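Local coordinates for protein putative dehydratase (Mesorhizobium loti, PDB 2POZ) that is of unknown function but belongs to the mandelate racemase/muconate lactonizing enzyme family and is probably a lyase of the dehydratase kind, at residues Asp122-Tyr127 and Met329-Tyr334; Met302-His307 and Ile325-Ile330. One frame throughout, in Å; residues are numbered along the deposited sequence.

Interaction 1: residues Asp122-Tyr127 and Met329-Tyr334; sequences DRVRAY and MIHEHY
Ile330 lays its CG1 3.4 Å from Arg125 O, alongside strand 123-127. Its two branches then part: CG2 meets the edge of the Tyr127 ring in the ring plane, 3.7 Å from CD2, while CD1 rests over one face of the Arg125 guanidinium. That guanidinium is held further out by a salt bridge to Glu201. At His331 the backbones pair in parallel: His331 N donates to Arg125 O (2.9 Å), and Tyr127 N donates to His331 O (2.8 Å). The imidazole, CG trans to the backbone N (chi1 179°), presents its edge to Ala126 CB, with CD2 at 3.7 Å; its ND1 bonds to Glu322. Glu332, on the other side of the sheet together with Tyr127, runs its CA over a face of the tyrosine ring, a CH-pi contact 4.1 Å from the centroid. Tyr127 chi1 of 64° sets CG between the backbone N and the carbonyl carbon, which turns the ring across the neighbouring strand and brings CZ to 3.4 Å from Glu332 CB. The phenol and carboxylate both reach Lys157, and Asn129 and Val308 N hold the carboxylate as well. His333 N closes the pairing on Tyr127 O (3.1 Å). Such parallel pairing of a first strand with a last one, their short axes inclined at 48°, is what closes the modified TIM barrel, (beta/alpha)7beta, of the enolase superfamily; the Glu332-Lys157 group lies at the strand ends, where this fold places its active site.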
loop_
_atom_site.group_PDB
_atom_site.type_symbol
_atom_site.label_atom_id
_atom_site.label_comp_id
_atom_site.label_asym_id
_atom_site.label_seq_id
_atom_site.Cartn_x
_atom_site.Cartn_y
_atom_site.Cartn_z
ATOM N N ASP A 122 -20.347 38.789 -1.942
ATOM C CA ASP A 122 -20.047 40.217 -1.820
ATOM C C ASP A 122 -19.313 40.567 -0.532
ATOM O O ASP A 122 -18.891 41.702 -0.345
ATOM C CB ASP A 122 -21.335 41.044 -1.890
ATOM C CG ASP A 122 -22.072 40.866 -3.202
ATOM O OD1 ASP A 122 -21.449 41.044 -4.269
ATOM O OD2 ASP A 122 -23.277 40.548 -3.161
ATOM N N ARG A 123 -19.166 39.598 0.359
ATOM C CA ARG A 123 -18.480 39.840 1.620
ATOM C C ARG A 123 -18.058 38.513 2.226
ATOM O O ARG A 123 -18.601 37.465 1.877
ATOM C CB ARG A 123 -19.402 40.593 2.593
ATOM C CG ARG A 123 -20.616 39.796 3.045
ATOM C CD ARG A 123 -21.563 40.637 3.890
ATOM N NE ARG A 123 -22.349 39.812 4.807
ATOM C CZ ARG A 123 -23.310 38.967 4.440
ATOM N NH1 ARG A 123 -23.630 38.826 3.159
ATOM N NH2 ARG A 123 -23.935 38.239 5.359
ATOM N N VAL A 124 -17.081 38.558 3.126
ATOM C CA VAL A 124 -16.604 37.348 3.775
ATOM C C VAL A 124 -16.468 37.547 5.268
ATOM O O VAL A 124 -16.085 38.616 5.738
ATOM C CB VAL A 124 -15.224 36.913 3.248
ATOM C CG1 VAL A 124 -15.331 36.451 1.808
ATOM C CG2 VAL A 124 -14.237 38.068 3.380
ATOM N N ARG A 125 -16.794 36.500 6.008
ATOM C CA ARG A 125 -16.681 36.513 7.449
ATOM C C ARG A 125 -15.216 36.213 7.772
ATOM O O ARG A 125 -14.538 35.503 7.025
ATOM C CB ARG A 125 -17.576 35.433 8.043
ATOM C CG ARG A 125 -17.541 35.366 9.548
ATOM C CD ARG A 125 -18.465 34.277 10.041
ATOM N NE ARG A 125 -18.230 33.999 11.448
ATOM C CZ ARG A 125 -17.916 32.799 11.918
ATOM N NH1 ARG A 125 -17.803 31.772 11.086
ATOM N NH2 ARG A 125 -17.715 32.630 13.216
ATOM N N ALA A 126 -14.726 36.747 8.882
ATOM C CA ALA A 126 -13.340 36.517 9.254
ATOM C C ALA A 126 -13.205 36.139 10.714
ATOM O O ALA A 126 -14.094 36.407 11.508
ATOM C CB ALA A 126 -12.513 37.775 8.977
ATOM N N TYR A 127 -12.096 35.495 11.055
ATOM C CA TYR A 127 -11.826 35.159 12.440
ATOM C C TYR A 127 -10.685 36.091 12.825
ATOM O O TYR A 127 -9.969 36.589 11.957
ATOM C CB TYR A 127 -11.436 33.680 12.603
ATOM C CG TYR A 127 -10.155 33.234 11.934
ATOM C CD1 TYR A 127 -8.910 33.504 12.503
ATOM C CD2 TYR A 127 -10.189 32.489 10.752
ATOM C CE1 TYR A 127 -7.727 33.037 11.911
ATOM C CE2 TYR A 127 -9.017 32.020 10.151
ATOM C CZ TYR A 127 -7.792 32.298 10.735
ATOM O OH TYR A 127 -6.635 31.849 10.136
HETATM N N MSE A 329 -13.871 29.098 3.014
HETATM C CA MSE A 329 -14.392 28.857 4.347
HETATM C C MSE A 329 -14.510 30.138 5.185
HETATM O O MSE A 329 -15.604 30.552 5.558
HETATM C CB MSE A 329 -13.503 27.866 5.101
HETATM C CG MSE A 329 -13.969 27.600 6.526
HETATM SE SE MSE A 329 -12.682 26.580 7.561
HETATM C CE MSE A 329 -13.450 26.837 9.335
ATOM N N ILE A 330 -13.376 30.764 5.473
ATOM C CA ILE A 330 -13.366 31.957 6.311
ATOM C C ILE A 330 -12.074 32.755 6.069
ATOM O O ILE A 330 -11.072 32.200 5.624
ATOM C CB ILE A 330 -13.474 31.518 7.799
ATOM C CG1 ILE A 330 -13.752 32.710 8.713
ATOM C CG2 ILE A 330 -12.203 30.800 8.212
ATOM C CD1 ILE A 330 -14.106 32.284 10.139
ATOM N N HIS A 331 -12.116 34.053 6.362
ATOM C CA HIS A 331 -10.979 34.961 6.171
ATOM C C HIS A 331 -10.226 35.170 7.503
ATOM O O HIS A 331 -10.820 35.057 8.575
ATOM C CB HIS A 331 -11.517 36.304 5.656
ATOM C CG HIS A 331 -10.472 37.357 5.443
ATOM N ND1 HIS A 331 -9.822 37.531 4.240
ATOM C CD2 HIS A 331 -10.003 38.326 6.266
ATOM C CE1 HIS A 331 -9.002 38.565 4.330
ATOM N NE2 HIS A 331 -9.094 39.065 5.549
ATOM N N GLU A 332 -8.930 35.479 7.430
ATOM C CA GLU A 332 -8.116 35.718 8.630
ATOM C C GLU A 332 -7.689 37.186 8.758
ATOM O O GLU A 332 -7.185 37.776 7.805
ATOM C CB GLU A 332 -6.858 34.839 8.613
ATOM C CG GLU A 332 -5.897 35.122 9.776
ATOM C CD GLU A 332 -4.663 34.235 9.759
ATOM O OE1 GLU A 332 -4.121 33.998 8.655
ATOM O OE2 GLU A 332 -4.226 33.791 10.846
ATOM N N HIS A 333 -7.869 37.767 9.942
ATOM C CA HIS A 333 -7.496 39.164 10.164
ATOM C C HIS A 333 -6.788 39.370 11.516
ATOM O O HIS A 333 -7.091 38.678 12.491
ATOM C CB HIS A 333 -8.752 40.038 10.080
ATOM C CG HIS A 333 -8.473 41.509 10.100
ATOM N ND1 HIS A 333 -7.614 42.116 9.209
ATOM C CD2 HIS A 333 -8.955 42.498 10.890
ATOM C CE1 HIS A 333 -7.579 43.414 9.448
ATOM N NE2 HIS A 333 -8.383 43.672 10.463
ATOM N N TYR A 334 -5.837 40.304 11.547
ATOM C CA TYR A 334 -5.074 40.640 12.756
ATOM C C TYR A 334 -5.343 42.121 13.049
ATOM O O TYR A 334 -4.465 42.966 12.868
ATOM C CB TYR A 334 -3.563 40.469 12.525
ATOM C CG TYR A 334 -3.083 39.058 12.255
ATOM C CD1 TYR A 334 -2.279 38.385 13.179
ATOM C CD2 TYR A 334 -3.392 38.410 11.059
ATOM C CE1 TYR A 334 -1.788 37.100 12.912
ATOM C CE2 TYR A 334 -2.910 37.127 10.783
ATOM C CZ TYR A 334 -2.107 36.480 11.712
ATOM O OH TYR A 334 -1.611 35.223 11.426
#

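Interaction 2: residues Met302-His307 and Ile325-Ile330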
loop_
_atom_site.group_PDB
_atom_site.type_symbol
_atom_site.label_atom_id
_atom_site.label_comp_id
_atom_site.label_asym_id
_atom_site.label_seq_id
_atom_site.Cartn_x
_atom_site.Cartn_y
_atom_site.Cartn_z
HETATM N N MSE A 302 -12.087 19.358 0.290
HETATM C CA MSE A 302 -11.523 20.308 1.242
HETATM C C MSE A 302 -11.999 21.740 1.048
HETATM O O MSE A 302 -12.372 22.132 -0.054
HETATM C CB MSE A 302 -10.005 20.300 1.132
HETATM C CG MSE A 302 -9.309 19.343 2.052
HETATM SE SE MSE A 302 -7.469 19.170 1.508
HETATM C CE MSE A 302 -7.276 17.245 1.773
ATOM N N ARG A 303 -11.979 22.522 2.124
ATOM C CA ARG A 303 -12.364 23.929 2.039
ATOM C C ARG A 303 -11.121 24.783 2.286
ATOM O O ARG A 303 -10.067 24.263 2.666
ATOM C CB ARG A 303 -13.481 24.255 3.030
ATOM C CG ARG A 303 -13.273 23.692 4.405
ATOM C CD ARG A 303 -14.465 24.007 5.300
ATOM N NE ARG A 303 -14.336 23.321 6.578
ATOM C CZ ARG A 303 -14.973 23.674 7.689
ATOM N NH1 ARG A 303 -15.795 24.713 7.691
ATOM N NH2 ARG A 303 -14.777 22.987 8.801
ATOM N N VAL A 304 -11.235 26.090 2.078
ATOM C CA VAL A 304 -10.076 26.966 2.197
ATOM C C VAL A 304 -10.201 28.165 3.139
ATOM O O VAL A 304 -11.163 28.924 3.076
ATOM C CB VAL A 304 -9.682 27.485 0.785
ATOM C CG1 VAL A 304 -8.365 28.232 0.834
ATOM C CG2 VAL A 304 -9.595 26.308 -0.193
ATOM N N ALA A 305 -9.208 28.314 4.011
ATOM C CA ALA A 305 -9.129 29.435 4.947
ATOM C C ALA A 305 -7.765 30.076 4.665
ATOM O O ALA A 305 -6.780 29.797 5.357
ATOM C CB ALA A 305 -9.191 28.935 6.370
ATOM N N PRO A 306 -7.698 30.953 3.646
ATOM C CA PRO A 306 -6.454 31.623 3.260
ATOM C C PRO A 306 -5.739 32.295 4.413
ATOM O O PRO A 306 -6.349 32.995 5.215
ATOM C CB PRO A 306 -6.906 32.634 2.210
ATOM C CG PRO A 306 -8.165 32.021 1.654
ATOM C CD PRO A 306 -8.837 31.520 2.905
ATOM N N HIS A 307 -4.436 32.063 4.502
ATOM C CA HIS A 307 -3.663 32.697 5.548
ATOM C C HIS A 307 -3.211 34.049 5.018
ATOM O O HIS A 307 -2.771 34.167 3.867
ATOM C CB HIS A 307 -2.439 31.858 5.914
ATOM C CG HIS A 307 -1.518 32.544 6.870
ATOM N ND1 HIS A 307 -0.348 33.152 6.468
ATOM C CD2 HIS A 307 -1.621 32.769 8.201
ATOM C CE1 HIS A 307 0.231 33.719 7.511
ATOM N NE2 HIS A 307 -0.521 33.502 8.574
ATOM N N ILE A 325 -13.339 31.952 -5.291
ATOM C CA ILE A 325 -13.311 30.507 -5.074
ATOM C C ILE A 325 -14.615 29.917 -4.548
ATOM O O ILE A 325 -15.313 30.514 -3.721
ATOM C CB ILE A 325 -12.147 30.090 -4.137
ATOM C CG1 ILE A 325 -12.221 30.865 -2.823
ATOM C CG2 ILE A 325 -10.808 30.340 -4.830
ATOM C CD1 ILE A 325 -11.192 30.419 -1.804
ATOM N N THR A 326 -14.935 28.726 -5.037
ATOM C CA THR A 326 -16.161 28.056 -4.645
ATOM C C THR A 326 -16.074 27.351 -3.293
ATOM O O THR A 326 -17.098 27.151 -2.640
ATOM C CB THR A 326 -16.588 27.039 -5.727
ATOM O OG1 THR A 326 -15.469 26.220 -6.066
ATOM C CG2 THR A 326 -17.050 27.754 -6.984
ATOM N N ASN A 327 -14.865 26.984 -2.867
ATOM C CA ASN A 327 -14.688 26.296 -1.589
ATOM C C ASN A 327 -14.061 27.169 -0.495
ATOM O O ASN A 327 -13.191 26.732 0.252
ATOM C CB ASN A 327 -13.866 25.003 -1.785
ATOM C CG ASN A 327 -12.487 25.254 -2.403
ATOM O OD1 ASN A 327 -12.267 26.246 -3.101
ATOM N ND2 ASN A 327 -11.560 24.330 -2.165
ATOM N N PHE A 328 -14.521 28.412 -0.407
ATOM C CA PHE A 328 -14.022 29.341 0.601
ATOM C C PHE A 328 -14.664 29.043 1.947
ATOM O O PHE A 328 -15.858 28.773 2.020
ATOM C CB PHE A 328 -14.350 30.785 0.209
ATOM C CG PHE A 328 -14.088 31.783 1.306
ATOM C CD1 PHE A 328 -12.784 32.174 1.619
ATOM C CD2 PHE A 328 -15.141 32.311 2.045
ATOM C CE1 PHE A 328 -12.539 33.072 2.652
ATOM C CE2 PHE A 328 -14.908 33.210 3.083
ATOM C CZ PHE A 328 -13.605 33.593 3.389
HETATM N N MSE A 329 -13.871 29.098 3.014
HETATM C CA MSE A 329 -14.392 28.857 4.347
HETATM C C MSE A 329 -14.510 30.138 5.185
HETATM O O MSE A 329 -15.604 30.552 5.558
HETATM C CB MSE A 329 -13.503 27.866 5.101
HETATM C CG MSE A 329 -13.969 27.600 6.526
HETATM SE SE MSE A 329 -12.682 26.580 7.561
HETATM C CE MSE A 329 -13.450 26.837 9.335
ATOM N N ILE A 330 -13.376 30.764 5.473
ATOM C CA ILE A 330 -13.366 31.957 6.311
ATOM C C ILE A 330 -12.074 32.755 6.069
ATOM O O ILE A 330 -11.072 32.200 5.624
ATOM C CB ILE A 330 -13.474 31.518 7.799
ATOM C CG1 ILE A 330 -13.752 32.710 8.713
ATOM C CG2 ILE A 330 -12.203 30.800 8.212
ATOM C CD1 ILE A 330 -14.106 32.284 10.139
HETATM O O HOH W 1 -8.571 32.164 6.721
#
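Met329, present as selenomethionine, reaches across to Val304 and Arg303. Its CB sits 3.3 Å from Val304 O, close beside the backbone of the opposing strand. CG is trans to the backbone N (chi1 178°), and the extended chain then runs outward over Arg303. CG itself comes within 3.6 Å of Arg303 NH1. The selenium follows, 3.5 Å above the guanidinium plane and shifted toward its rim, and Met329 CE ends 3.6 Å from Arg303 NH1. The guanidinium thus has the apolar Met329 chain along one face, while its NH2 forms salt bridges with Asp213 and Glu214 of a neighbouring subunit, so the contact borders a subunit interface.

Behind this side chain the backbones meet in a single bridge at Val304 and Phe328. Met329 N donates to Val304 O (2.7 Å), and Val304 N donates to Asn327 O (2.8 Å). The Asn327 amide adds a third bond: ND2 gives to Met302 O at 3.2 Å, standing 36° above that carbonyl's plane, and also to Cys294 O. One buried amide nitrogen thereby joins the residue just before strand 303-304 to helix 287-298, with Val304 CG2 packed against it. Farther along, Pro306 CD touches Phe328 CE1, Ala305 CB meets Ile330 CG2, and a water donates to both Pro306 O and Ile330 O (2.7 Å to the latter).

Strand 303-304 is edged on its other side by strand 276-277. Helix 287-298 packs on Val304, Ile325 and Asn327, and helix 312-324, which links the two segments, packs on Pro306 and Phe328, as expected of a beta-alpha unit in a barrel wall.

In the fold
Interactions 1 and 2 are successive steps round one barrel wall, their centres about 10 Å apart. They share Met329 and Ile330: the chain leaving helix 312-324 pairs first with 302-307 and then, a few residues on, with 122-127, so the seventh strand is tied to the loop leading into the eighth, and the eighth to the first. Val124 CG1 packs 3.5 Å from Phe328 CE2, joining the two. At the strand ends, Tyr334 OH lies 3.5 Å from His307 NE2, and Glu332 also packs on His307. His307 bonds to Asp280, consistent with the His-Asp pair of mandelate racemase relatives, so both contacts probably border the active site.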